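Long-range contact in prephenate dehydrogenase (Corynebacterium glutamicum ATCC 13032, PDB 3KTD), which probably catalyses the NAD(P)+-dependent oxidation of prephenate: residues S310-P322 with Q327-F341. Numbering follows the deposited sequence.
Sequences SSRPVLRLHPGTP and QLIHAETLGARIEVF
R312 meets G335 through its CD, while its guanidinium reaches further, to a salt bridge with E181 and a hydrogen bond to S221 O of the second subunit. At P313 the strand pairing begins: the carbonyl O accepts R337 N at 3.0 Å, and the ring CG lies 4.0 Å from A336 CB. V314 turns to the sheet face shared with R337 and E339. Its CG2, anti to the backbone N, sits over the centre of the R337 guanidinium, 3.8 Å above that plane; R337 NH1 also forms a salt bridge with E339 OE2 at the guanidinium edge. L315 bonds through both backbone groups, N to R337 O (3.1 Å) and O to E339 N (3.2 Å). Bonding to the residues flanking I338 is parallel-strand pairing, and the 31° between strands 314-317 and 337-340 agrees. Helix 324-334 links them in a beta-alpha-beta unit; its part 327-334 runs nearly antiparallel to strand 314-317 (166°) and ends in a Schellman motif with G335 as C-prime. Toward this helix, L315 CD2 packs against A331 CB, 4.2 Å away, beside Q327 and H330. On the other face, the R316 side chain, bent at chi3, sets NH2 at the edge of the F341 ring, in its plane, while F341 CE2 lies over one face of the R316 guanidinium, the planes 56° apart. L317 CD1 touches both L328 CD2 and I338 CD1, and W168 of helix 162-177 also packs on the L317 side chain; L317 O accepts F341 N at 3.1 Å.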
loop_
_atom_site.group_PDB
_atom_site.type_symbol
_atom_site.label_atom_id
_atom_site.label_comp_id
_atom_site.label_asym_id
_atom_site.label_seq_id
_atom_site.Cartn_x
_atom_site.Cartn_y
_atom_site.Cartn_z
ATOM N N SER A 310 7.106 -13.781 11.187
ATOM C CA SER A 310 8.299 -13.959 10.346
ATOM C C SER A 310 8.738 -15.426 10.244
ATOM O O SER A 310 9.393 -15.955 11.154
ATOM C CB SER A 310 9.471 -13.109 10.866
ATOM O OG SER A 310 10.712 -13.544 10.311
ATOM N N SER A 311 8.399 -16.064 9.121
ATOM C CA SER A 311 8.782 -17.454 8.864
ATOM C C SER A 311 10.001 -17.569 7.940
ATOM O O SER A 311 10.089 -18.502 7.132
ATOM C CB SER A 311 7.592 -18.257 8.313
ATOM O OG SER A 311 6.689 -18.588 9.351
ATOM N N ARG A 312 10.945 -16.631 8.060
ATOM C CA ARG A 312 12.208 -16.749 7.326
ATOM C C ARG A 312 13.010 -17.906 7.923
ATOM O O ARG A 312 13.070 -18.045 9.147
ATOM C CB ARG A 312 13.052 -15.483 7.423
ATOM C CG ARG A 312 12.463 -14.263 6.772
ATOM C CD ARG A 312 13.408 -13.069 6.904
ATOM N NE ARG A 312 12.739 -11.846 6.479
ATOM C CZ ARG A 312 11.996 -11.073 7.265
ATOM N NH1 ARG A 312 11.837 -11.361 8.550
ATOM N NH2 ARG A 312 11.417 -9.990 6.764
ATOM N N PRO A 313 13.619 -18.746 7.063
ATOM C CA PRO A 313 14.470 -19.812 7.580
ATOM C C PRO A 313 15.710 -19.242 8.243
ATOM O O PRO A 313 16.066 -18.098 7.991
ATOM C CB PRO A 313 14.835 -20.618 6.331
ATOM C CG PRO A 313 14.611 -19.706 5.197
ATOM C CD PRO A 313 13.480 -18.825 5.597
ATOM N N VAL A 314 16.358 -20.043 9.076
ATOM C CA VAL A 314 17.514 -19.589 9.832
ATOM C C VAL A 314 18.681 -20.573 9.726
ATOM O O VAL A 314 18.569 -21.722 10.139
ATOM C CB VAL A 314 17.135 -19.341 11.316
ATOM C CG1 VAL A 314 16.316 -20.491 11.862
ATOM C CG2 VAL A 314 18.372 -19.101 12.165
ATOM N N LEU A 315 19.787 -20.109 9.145
ATOM C CA LEU A 315 21.021 -20.882 9.051
ATOM C C LEU A 315 22.027 -20.373 10.066
ATOM O O LEU A 315 22.176 -19.163 10.251
ATOM C CB LEU A 315 21.638 -20.785 7.656
ATOM C CG LEU A 315 21.255 -21.870 6.652
ATOM C CD1 LEU A 315 19.744 -22.123 6.634
ATOM C CD2 LEU A 315 21.779 -21.494 5.267
ATOM N N ARG A 316 22.723 -21.310 10.705
ATOM C CA ARG A 316 23.759 -21.005 11.690
ATOM C C ARG A 316 25.135 -21.171 11.052
ATOM O O ARG A 316 25.546 -22.283 10.732
ATOM C CB ARG A 316 23.610 -21.918 12.919
ATOM C CG ARG A 316 22.469 -21.499 13.855
ATOM C CD ARG A 316 21.893 -22.650 14.681
ATOM N NE ARG A 316 22.884 -23.343 15.506
ATOM C CZ ARG A 316 22.595 -24.249 16.445
ATOM N NH1 ARG A 316 21.332 -24.575 16.716
ATOM N NH2 ARG A 316 23.580 -24.820 17.139
ATOM N N LEU A 317 25.835 -20.060 10.850
ATOM C CA LEU A 317 27.176 -20.104 10.277
ATOM C C LEU A 317 28.190 -20.331 11.378
ATOM O O LEU A 317 27.956 -19.970 12.524
ATOM C CB LEU A 317 27.519 -18.801 9.560
ATOM C CG LEU A 317 26.489 -18.272 8.566
ATOM C CD1 LEU A 317 27.059 -17.072 7.832
ATOM C CD2 LEU A 317 26.064 -19.352 7.590
ATOM N N HIS A 318 29.319 -20.927 11.017
ATOM C CA HIS A 318 30.417 -21.133 11.947
ATOM C C HIS A 318 31.688 -20.631 11.279
ATOM O O HIS A 318 32.499 -21.430 10.813
ATOM C CB HIS A 318 30.557 -22.616 12.310
ATOM C CG HIS A 318 29.342 -23.201 12.960
ATOM N ND1 HIS A 318 28.320 -23.785 12.241
ATOM C CD2 HIS A 318 28.988 -23.298 14.264
ATOM C CE1 HIS A 318 27.388 -24.216 13.073
ATOM N NE2 HIS A 318 27.767 -23.931 14.306
ATOM N N PRO A 319 31.862 -19.301 11.205
ATOM C CA PRO A 319 33.084 -18.749 10.626
ATOM C C PRO A 319 34.311 -19.500 11.127
ATOM O O PRO A 319 34.387 -19.816 12.309
ATOM C CB PRO A 319 33.092 -17.307 11.132
ATOM C CG PRO A 319 31.673 -16.971 11.319
ATOM C CD PRO A 319 30.955 -18.244 11.681
ATOM N N GLY A 320 35.245 -19.798 10.231
ATOM C CA GLY A 320 36.433 -20.575 10.581
ATOM C C GLY A 320 36.343 -21.980 10.015
ATOM O O GLY A 320 37.252 -22.421 9.316
ATOM N N THR A 321 35.242 -22.678 10.308
ATOM C CA THR A 321 35.007 -24.037 9.795
ATOM C C THR A 321 35.099 -24.092 8.268
ATOM O O THR A 321 34.683 -23.155 7.583
ATOM C CB THR A 321 33.597 -24.570 10.175
ATOM O OG1 THR A 321 33.387 -24.430 11.578
ATOM C CG2 THR A 321 33.435 -26.049 9.790
ATOM N N PRO A 322 35.651 -25.190 7.726
ATOM C CA PRO A 322 35.683 -25.353 6.284
ATOM C C PRO A 322 34.338 -25.135 5.597
ATOM O O PRO A 322 33.289 -25.502 6.132
ATOM C CB PRO A 322 36.126 -26.805 6.125
ATOM C CG PRO A 322 37.064 -27.016 7.264
ATOM C CD PRO A 322 36.550 -26.155 8.395
ATOM N N GLN A 327 27.625 -21.454 2.913
ATOM C CA GLN A 327 26.370 -21.254 3.642
ATOM C C GLN A 327 25.817 -19.833 3.474
ATOM O O GLN A 327 24.614 -19.621 3.600
ATOM C CB GLN A 327 26.521 -21.618 5.133
ATOM C CG GLN A 327 26.671 -23.116 5.391
ATOM C CD GLN A 327 25.461 -23.908 4.893
ATOM O OE1 GLN A 327 24.313 -23.556 5.171
ATOM N NE2 GLN A 327 25.718 -24.973 4.141
ATOM N N LEU A 328 26.689 -18.870 3.191
ATOM C CA LEU A 328 26.258 -17.496 2.917
ATOM C C LEU A 328 25.479 -17.404 1.602
ATOM O O LEU A 328 24.487 -16.683 1.525
ATOM C CB LEU A 328 27.452 -16.550 2.886
ATOM C CG LEU A 328 28.070 -16.276 4.253
ATOM C CD1 LEU A 328 29.442 -15.622 4.131
ATOM C CD2 LEU A 328 27.107 -15.410 5.065
ATOM N N ILE A 329 25.931 -18.133 0.578
ATOM C CA ILE A 329 25.220 -18.195 -0.713
ATOM C C ILE A 329 23.895 -18.954 -0.546
ATOM O O ILE A 329 22.871 -18.587 -1.124
ATOM C CB ILE A 329 26.074 -18.880 -1.823
ATOM C CG1 ILE A 329 27.300 -18.034 -2.168
ATOM C CG2 ILE A 329 25.265 -19.083 -3.082
ATOM C CD1 ILE A 329 28.107 -18.577 -3.323
ATOM N N HIS A 330 23.936 -20.012 0.260
ATOM C CA HIS A 330 22.761 -20.816 0.552
ATOM C C HIS A 330 21.726 -19.945 1.268
ATOM O O HIS A 330 20.534 -20.054 1.005
ATOM C CB HIS A 330 23.169 -22.048 1.381
ATOM C CG HIS A 330 22.109 -23.106 1.488
ATOM N ND1 HIS A 330 22.038 -23.980 2.555
ATOM C CD2 HIS A 330 21.079 -23.432 0.668
ATOM C CE1 HIS A 330 21.016 -24.801 2.383
ATOM N NE2 HIS A 330 20.414 -24.486 1.249
ATOM N N ALA A 331 22.185 -19.055 2.142
ATOM C CA ALA A 331 21.291 -18.142 2.853
ATOM C C ALA A 331 20.720 -17.086 1.909
ATOM O O ALA A 331 19.557 -16.693 2.036
ATOM C CB ALA A 331 22.021 -17.476 3.996
ATOM N N GLU A 332 21.553 -16.632 0.975
ATOM C CA GLU A 332 21.169 -15.624 -0.011
ATOM C C GLU A 332 20.030 -16.129 -0.899
ATOM O O GLU A 332 19.038 -15.431 -1.100
ATOM C CB GLU A 332 22.377 -15.268 -0.880
ATOM C CG GLU A 332 22.161 -14.147 -1.896
ATOM C CD GLU A 332 23.236 -14.140 -2.980
ATOM O OE1 GLU A 332 23.158 -14.977 -3.904
ATOM O OE2 GLU A 332 24.156 -13.299 -2.920
ATOM N N THR A 333 20.190 -17.340 -1.427
ATOM C CA THR A 333 19.199 -17.951 -2.306
ATOM C C THR A 333 17.857 -18.136 -1.602
ATOM O O THR A 333 16.788 -17.982 -2.205
ATOM C CB THR A 333 19.671 -19.339 -2.776
ATOM O OG1 THR A 333 21.032 -19.258 -3.220
ATOM C CG2 THR A 333 18.767 -19.872 -3.901
ATOM N N LEU A 334 17.936 -18.473 -0.319
ATOM C CA LEU A 334 16.764 -18.762 0.483
ATOM C C LEU A 334 16.213 -17.537 1.215
ATOM O O LEU A 334 15.106 -17.582 1.753
ATOM C CB LEU A 334 17.102 -19.859 1.500
ATOM C CG LEU A 334 17.391 -21.256 0.956
ATOM C CD1 LEU A 334 17.813 -22.168 2.092
ATOM C CD2 LEU A 334 16.168 -21.818 0.242
ATOM N N GLY A 335 16.963 -16.444 1.236
ATOM C CA GLY A 335 16.554 -15.277 2.018
ATOM C C GLY A 335 16.596 -15.610 3.503
ATOM O O GLY A 335 15.877 -15.024 4.313
ATOM N N ALA A 336 17.444 -16.567 3.859
ATOM C CA ALA A 336 17.556 -16.998 5.241
ATOM C C ALA A 336 18.259 -15.929 6.059
ATOM O O ALA A 336 19.161 -15.265 5.567
ATOM C CB ALA A 336 18.321 -18.293 5.322
ATOM N N ARG A 337 17.802 -15.736 7.290
ATOM C CA ARG A 337 18.506 -14.887 8.234
ATOM C C ARG A 337 19.566 -15.790 8.845
ATOM O O ARG A 337 19.455 -17.007 8.747
ATOM C CB ARG A 337 17.566 -14.329 9.307
ATOM C CG ARG A 337 17.037 -15.355 10.304
ATOM C CD ARG A 337 16.000 -14.765 11.265
ATOM N NE ARG A 337 15.690 -15.735 12.314
ATOM C CZ ARG A 337 16.424 -15.942 13.411
ATOM N NH1 ARG A 337 17.523 -15.227 13.652
ATOM N NH2 ARG A 337 16.053 -16.871 14.285
ATOM N N ILE A 338 20.590 -15.210 9.461
ATOM C CA ILE A 338 21.671 -16.012 10.039
ATOM C C ILE A 338 21.989 -15.669 11.488
ATOM O O ILE A 338 21.735 -14.562 11.952
ATOM C CB ILE A 338 22.974 -15.898 9.208
ATOM C CG1 ILE A 338 23.610 -14.512 9.360
ATOM C CG2 ILE A 338 22.700 -16.194 7.737
ATOM C CD1 ILE A 338 24.890 -14.357 8.579
ATOM N N GLU A 339 22.548 -16.649 12.186
ATOM C CA GLU A 339 23.014 -16.501 13.559
ATOM C C GLU A 339 24.394 -17.146 13.601
ATOM O O GLU A 339 24.528 -18.317 13.260
ATOM C CB GLU A 339 22.053 -17.200 14.534
ATOM C CG GLU A 339 20.749 -16.415 14.857
ATOM C CD GLU A 339 20.930 -15.276 15.891
ATOM O OE1 GLU A 339 21.932 -15.281 16.651
ATOM O OE2 GLU A 339 20.057 -14.378 15.951
ATOM N N VAL A 340 25.417 -16.397 14.008
ATOM C CA VAL A 340 26.792 -16.911 13.967
ATOM C C VAL A 340 27.281 -17.448 15.317
ATOM O O VAL A 340 27.318 -16.721 16.307
ATOM C CB VAL A 340 27.773 -15.844 13.429
ATOM C CG1 VAL A 340 27.213 -15.228 12.152
ATOM C CG2 VAL A 340 28.026 -14.761 14.456
ATOM N N PHE A 341 27.635 -18.731 15.350
ATOM C CA PHE A 341 28.186 -19.362 16.550
ATOM C C PHE A 341 29.700 -19.593 16.414
ATOM O O PHE A 341 30.377 -18.992 15.576
ATOM C CB PHE A 341 27.467 -20.688 16.853
ATOM C CG PHE A 341 26.023 -20.533 17.293
ATOM C CD1 PHE A 341 25.483 -19.282 17.627
ATOM C CD2 PHE A 341 25.221 -21.659 17.454
ATOM C CE1 PHE A 341 24.158 -19.160 18.053
ATOM C CE2 PHE A 341 23.897 -21.540 17.889
ATOM C CZ PHE A 341 23.367 -20.292 18.187
ATOM O OXT PHE A 341 30.299 -20.377 17.156
#